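Local atomic coordinates of calcium binding protein (Fasciola hepatica, PDB entry 5FX0), a protein that probably binds calcium ions as a whole protein, the part described here being its dynein light chain-like domain, which pairs into a dimer. Residues T20-P25 against L86-R91; R65-V70 against C97-T102. One frame throughout, in Å; residues are numbered along the deposited sequence.

Contact 1. Residues T20-P25 against L86-R91; sequences TTMSVP and LSIQFR
Thr20, Thr21 and Met22 close over Ser87 and its neighbours where the edge strand 15-20 of the dynein light chain-like fold leaves the antiparallel sheet and turns into helix 24-40. Thr20 and Ile88 form a non-hydrogen-bonded antiparallel pair, their CA atoms 4.3 Å apart.

The polar contacts centre on Ser87 O, which takes two hydrogen bonds. Thr20 OG1 reaches Ser87 O at 3.0 Å, in the carbonyl plane and on a lone pair, while Thr21 N donates to that same oxygen at 3.0 Å from a position tilted 27° out of that plane. With OG1 placed anti to the backbone N (chi1 -170°), the Thr20 hydroxyl also accepts from Met22 N, an ST turn at the point where the chain leaves the strand. Threonine fits here because its one hydroxyl both gives and takes a bond. Ser87 N in turn donates to Thr21 OG1 at 3.1 Å, and the same hydroxyl is hydrogen-bonded to Phe85 O.

The apolar contacts lie on the helix-covered side. Ile88 stands beside Thr20, pointing the same way and reaching Val30, whereas the flexible Met22 crosses it at about a right angle and also touches Trp67. Met22 CG, anti to the carbonyl carbon (chi1 -59°), lies 4.3 Å from Leu86 CD2, and Met22 SD, one bond further on, lies 4.0 Å from Ile88 CB.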
# COMPACT_ATOMS: atom_id res chain seq x y z
N THR A 20 -8.11 11.54 4.72
CA THR A 20 -8.94 10.65 5.52
C THR A 20 -10.42 10.78 5.19
O THR A 20 -10.89 11.83 4.75
CB THR A 20 -8.68 10.88 7.04
OG1 THR A 20 -9.32 9.86 7.82
CG2 THR A 20 -9.15 12.21 7.50
N THR A 21 -11.14 9.68 5.39
CA THR A 21 -12.60 9.71 5.41
C THR A 21 -13.16 9.38 6.78
O THR A 21 -14.34 9.18 6.90
CB THR A 21 -13.23 8.76 4.36
OG1 THR A 21 -12.87 7.42 4.66
CG2 THR A 21 -12.77 9.12 2.96
N MET A 22 -12.32 9.36 7.82
CA MET A 22 -12.78 8.96 9.15
C MET A 22 -13.18 10.16 9.99
O MET A 22 -12.76 11.29 9.75
CB MET A 22 -11.69 8.19 9.90
CG MET A 22 -11.25 6.93 9.18
SD MET A 22 -10.06 5.99 10.18
CE MET A 22 -11.21 5.11 11.24
N SER A 23 -13.99 9.89 11.00
CA SER A 23 -14.46 10.92 11.91
C SER A 23 -13.28 11.44 12.66
O SER A 23 -12.31 10.70 12.86
CB SER A 23 -15.48 10.35 12.89
OG SER A 23 -14.89 9.39 13.76
N VAL A 24 -13.36 12.69 13.10
CA VAL A 24 -12.32 13.29 13.92
C VAL A 24 -11.88 12.42 15.11
O VAL A 24 -10.69 12.20 15.27
CB VAL A 24 -12.70 14.69 14.42
CG1 VAL A 24 -11.79 15.14 15.56
CG2 VAL A 24 -12.64 15.68 13.26
N PRO A 25 -12.83 11.94 15.93
CA PRO A 25 -12.38 11.13 17.09
C PRO A 25 -11.62 9.85 16.72
O PRO A 25 -10.74 9.44 17.45
CB PRO A 25 -13.69 10.78 17.84
CG PRO A 25 -14.69 11.74 17.32
CD PRO A 25 -14.29 12.09 15.91
N LEU A 86 -13.95 3.56 4.89
CA LEU A 86 -13.09 4.19 5.89
C LEU A 86 -11.63 4.01 5.49
O LEU A 86 -11.18 2.89 5.21
CB LEU A 86 -13.30 3.59 7.26
CG LEU A 86 -14.68 3.73 7.87
CD1 LEU A 86 -14.71 3.00 9.20
CD2 LEU A 86 -15.05 5.19 8.04
N SER A 87 -10.92 5.12 5.43
CA SER A 87 -9.50 5.14 5.21
C SER A 87 -8.86 6.30 5.92
O SER A 87 -9.50 7.31 6.24
CB SER A 87 -9.20 5.29 3.72
OG SER A 87 -9.57 6.58 3.30
N ILE A 88 -7.57 6.15 6.13
CA ILE A 88 -6.73 7.18 6.70
C ILE A 88 -5.33 7.02 6.12
O ILE A 88 -4.86 5.89 5.87
CB ILE A 88 -6.79 7.15 8.23
CG1 ILE A 88 -6.18 8.40 8.83
CG2 ILE A 88 -6.16 5.90 8.82
CD1 ILE A 88 -6.54 8.54 10.29
N GLN A 89 -4.73 8.16 5.83
CA GLN A 89 -3.37 8.27 5.31
C GLN A 89 -2.74 9.39 6.08
O GLN A 89 -3.27 10.48 6.14
CB GLN A 89 -3.38 8.61 3.86
CG GLN A 89 -4.16 7.62 3.03
CD GLN A 89 -4.33 8.12 1.63
OE1 GLN A 89 -3.40 8.66 1.03
NE2 GLN A 89 -5.53 7.98 1.11
N PHE A 90 -1.62 9.11 6.72
CA PHE A 90 -0.93 10.13 7.47
C PHE A 90 0.56 9.86 7.53
O PHE A 90 1.01 8.77 7.24
CB PHE A 90 -1.55 10.28 8.87
CG PHE A 90 -1.44 9.06 9.71
CD1 PHE A 90 -2.36 8.06 9.60
CD2 PHE A 90 -0.42 8.92 10.64
CE1 PHE A 90 -2.27 6.91 10.37
CE2 PHE A 90 -0.31 7.78 11.43
CZ PHE A 90 -1.25 6.78 11.30
N ARG A 91 1.30 10.89 7.87
CA ARG A 91 2.74 10.83 7.98
C ARG A 91 3.11 11.00 9.45
O ARG A 91 2.56 11.84 10.16
CB ARG A 91 3.36 11.92 7.10
CG ARG A 91 4.87 12.11 7.25
CD ARG A 91 5.45 13.09 6.22
NE ARG A 91 5.43 12.49 4.88
CZ ARG A 91 4.50 12.68 3.94
NH1 ARG A 91 3.47 13.50 4.11
NH2 ARG A 91 4.60 12.03 2.78

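Contact 2. Residues R65-V70 against C97-T102; sequences RVWQCV and CLAWRT
Val66 to Val70 and Leu98 to Thr102 run antiparallel, the axes of strands 67-70 and 97-101 being 4.6 Å apart at closest with 169° between their directions. This beta ladder belongs to the sheet of the dynein light chain-like fold. Gln68 with Trp100 and Val70 with Leu98 are its hydrogen-bonded pairs, each closed by two backbone bonds; Trp67 with Arg101 and Cys69 with Ala99 are non-hydrogen-bonded. Beyond the strand, Thr102 N still donates to Val66 O at 3.0 Å.

Side chains alternate between two faces. On the face of Trp67, Cys69, Ala99 and Arg101, Met59 of helix 48-63 touches Trp67 and Ala99. The Trp67 indole leans across the neighbouring strand, so that Trp67 CE3 comes 3.3 Å from Trp100 C. Arg101 CB sits over the middle of the six-membered ring of Trp67, 3.6 Å from its centroid, a CH-pi contact that uses the aliphatic part of arginine. The arginine chain beyond bends at chi2 and chi3, and its NH2 bonds to Tyr63 O. The methyl of Ala99 is small enough for the indole edge to lie close by, Trp67 CE3 4.4 Å from Ala99 CB.

The other face carries Gln68, Val70, Leu98 and Trp100, and the second subunit packs on Gln68 and Trp100. Gln68 CB stands over the six-membered ring of Trp100, 3.9 Å from its centroid, a second CH-pi contact, and Gln68 CG lies over the same face toward the rim, 3.6 Å from Trp100 NE1. Val70 CG2 approaches the same indole at CH2. Back on the Trp67 face, two cysteines meet without a disulfide: Cys69 SG lies 3.6 Å from Cys97 SG.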
# COMPACT_ATOMS: atom_id res chain seq x y z
N ARG A 65 -13.88 -5.65 11.21
CA ARG A 65 -12.96 -6.14 10.18
C ARG A 65 -13.42 -5.62 8.80
O ARG A 65 -14.44 -4.94 8.75
CB ARG A 65 -12.91 -7.68 10.26
CG ARG A 65 -12.50 -8.19 11.66
CD ARG A 65 -12.25 -9.69 11.76
NE ARG A 65 -11.14 -10.11 10.90
CZ ARG A 65 -11.22 -10.94 9.85
NH1 ARG A 65 -12.36 -11.52 9.48
NH2 ARG A 65 -10.12 -11.20 9.15
N VAL A 66 -12.68 -5.82 7.70
CA VAL A 66 -11.27 -6.23 7.66
C VAL A 66 -10.42 -5.01 7.25
O VAL A 66 -10.65 -4.41 6.18
CB VAL A 66 -11.03 -7.34 6.62
CG1 VAL A 66 -9.62 -7.90 6.76
CG2 VAL A 66 -12.04 -8.48 6.76
N TRP A 67 -9.44 -4.65 8.08
CA TRP A 67 -8.50 -3.57 7.74
C TRP A 67 -7.24 -4.07 7.03
O TRP A 67 -6.86 -5.22 7.20
CB TRP A 67 -8.12 -2.79 8.99
CG TRP A 67 -9.28 -2.02 9.51
CD1 TRP A 67 -10.27 -2.48 10.31
CD2 TRP A 67 -9.59 -0.65 9.25
NE1 TRP A 67 -11.18 -1.49 10.58
CE2 TRP A 67 -10.78 -0.35 9.95
CE3 TRP A 67 -8.97 0.36 8.50
CZ2 TRP A 67 -11.37 0.91 9.93
CZ3 TRP A 67 -9.57 1.61 8.47
CH2 TRP A 67 -10.76 1.87 9.18
N GLN A 68 -6.69 -3.22 6.16
CA GLN A 68 -5.36 -3.36 5.54
C GLN A 68 -4.55 -2.19 6.08
O GLN A 68 -5.10 -1.10 6.25
CB GLN A 68 -5.38 -3.16 4.01
CG GLN A 68 -6.61 -3.61 3.25
CD GLN A 68 -6.66 -5.10 3.10
OE1 GLN A 68 -5.89 -5.82 3.73
NE2 GLN A 68 -7.56 -5.58 2.26
N CYS A 69 -3.27 -2.42 6.33
CA CYS A 69 -2.34 -1.36 6.72
C CYS A 69 -1.07 -1.53 5.91
O CYS A 69 -0.52 -2.63 5.80
CB CYS A 69 -2.01 -1.40 8.22
SG CYS A 69 -0.94 -0.01 8.72
N VAL A 70 -0.62 -0.43 5.32
CA VAL A 70 0.63 -0.37 4.59
C VAL A 70 1.42 0.78 5.20
O VAL A 70 0.88 1.87 5.42
CB VAL A 70 0.39 -0.13 3.08
CG1 VAL A 70 1.70 0.09 2.33
CG2 VAL A 70 -0.33 -1.30 2.46
N CYS A 97 1.63 6.02 6.97
CA CYS A 97 0.70 4.94 7.22
C CYS A 97 -0.55 5.08 6.34
O CYS A 97 -1.22 6.09 6.38
CB CYS A 97 0.31 4.92 8.69
SG CYS A 97 -0.86 3.61 9.08
N LEU A 98 -0.82 4.06 5.55
CA LEU A 98 -2.06 3.91 4.81
C LEU A 98 -2.85 2.79 5.48
O LEU A 98 -2.37 1.67 5.58
CB LEU A 98 -1.78 3.54 3.35
CG LEU A 98 -0.74 4.36 2.60
CD1 LEU A 98 -0.60 3.78 1.20
CD2 LEU A 98 -1.09 5.86 2.53
N ALA A 99 -4.06 3.08 5.93
CA ALA A 99 -4.95 2.07 6.52
C ALA A 99 -6.35 2.28 5.98
O ALA A 99 -6.81 3.40 5.91
CB ALA A 99 -4.94 2.15 8.05
N TRP A 100 -7.00 1.22 5.60
CA TRP A 100 -8.36 1.31 5.12
C TRP A 100 -9.10 -0.00 5.27
O TRP A 100 -8.50 -1.06 5.49
CB TRP A 100 -8.36 1.78 3.67
CG TRP A 100 -7.86 0.77 2.73
CD1 TRP A 100 -8.60 -0.12 2.03
CD2 TRP A 100 -6.50 0.52 2.38
NE1 TRP A 100 -7.80 -0.90 1.26
CE2 TRP A 100 -6.50 -0.53 1.46
CE3 TRP A 100 -5.29 1.10 2.75
CZ2 TRP A 100 -5.32 -1.04 0.89
CZ3 TRP A 100 -4.11 0.60 2.19
CH2 TRP A 100 -4.14 -0.45 1.27
N ARG A 101 -10.40 0.08 5.18
CA ARG A 101 -11.25 -1.03 5.51
C ARG A 101 -11.97 -1.49 4.27
O ARG A 101 -12.36 -0.67 3.44
CB ARG A 101 -12.24 -0.61 6.58
CG ARG A 101 -12.86 -1.80 7.30
CD ARG A 101 -14.37 -1.71 7.43
NE ARG A 101 -14.75 -1.42 8.80
CZ ARG A 101 -15.72 -0.60 9.18
NH1 ARG A 101 -16.46 0.09 8.30
NH2 ARG A 101 -15.95 -0.46 10.49
N THR A 102 -12.14 -2.79 4.15
CA THR A 102 -12.80 -3.41 3.00
C THR A 102 -13.97 -4.29 3.49
O THR A 102 -13.87 -4.88 4.58
CB THR A 102 -11.76 -4.19 2.15
OG1 THR A 102 -12.38 -4.76 0.99
CG2 THR A 102 -11.06 -5.31 2.97

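The two contacts lie on one antiparallel sheet ordered 15-20, 87-92, 95-101, 67-72, their centres about 11 Å apart. Contact 1 joins the first two strands and contact 2 the last two; along the chain their segments alternate. Each contact contributes one of the two inner strands, 87-92 and 95-101, which are consecutive in sequence and neighbours in the sheet, and their ladder includes the probable bonds Ile88 N to Ala99 O (2.9 Å) and Phe90 O to Cys97 N (2.8 Å). Trp67 of contact 2 touches Met22 and Leu86 of contact 1. Contact 1 leads into helix 24-40, whereas at contact 2 Cys69 and Val70 pair with a strand of the second subunit, continuing the sheet across the dimer.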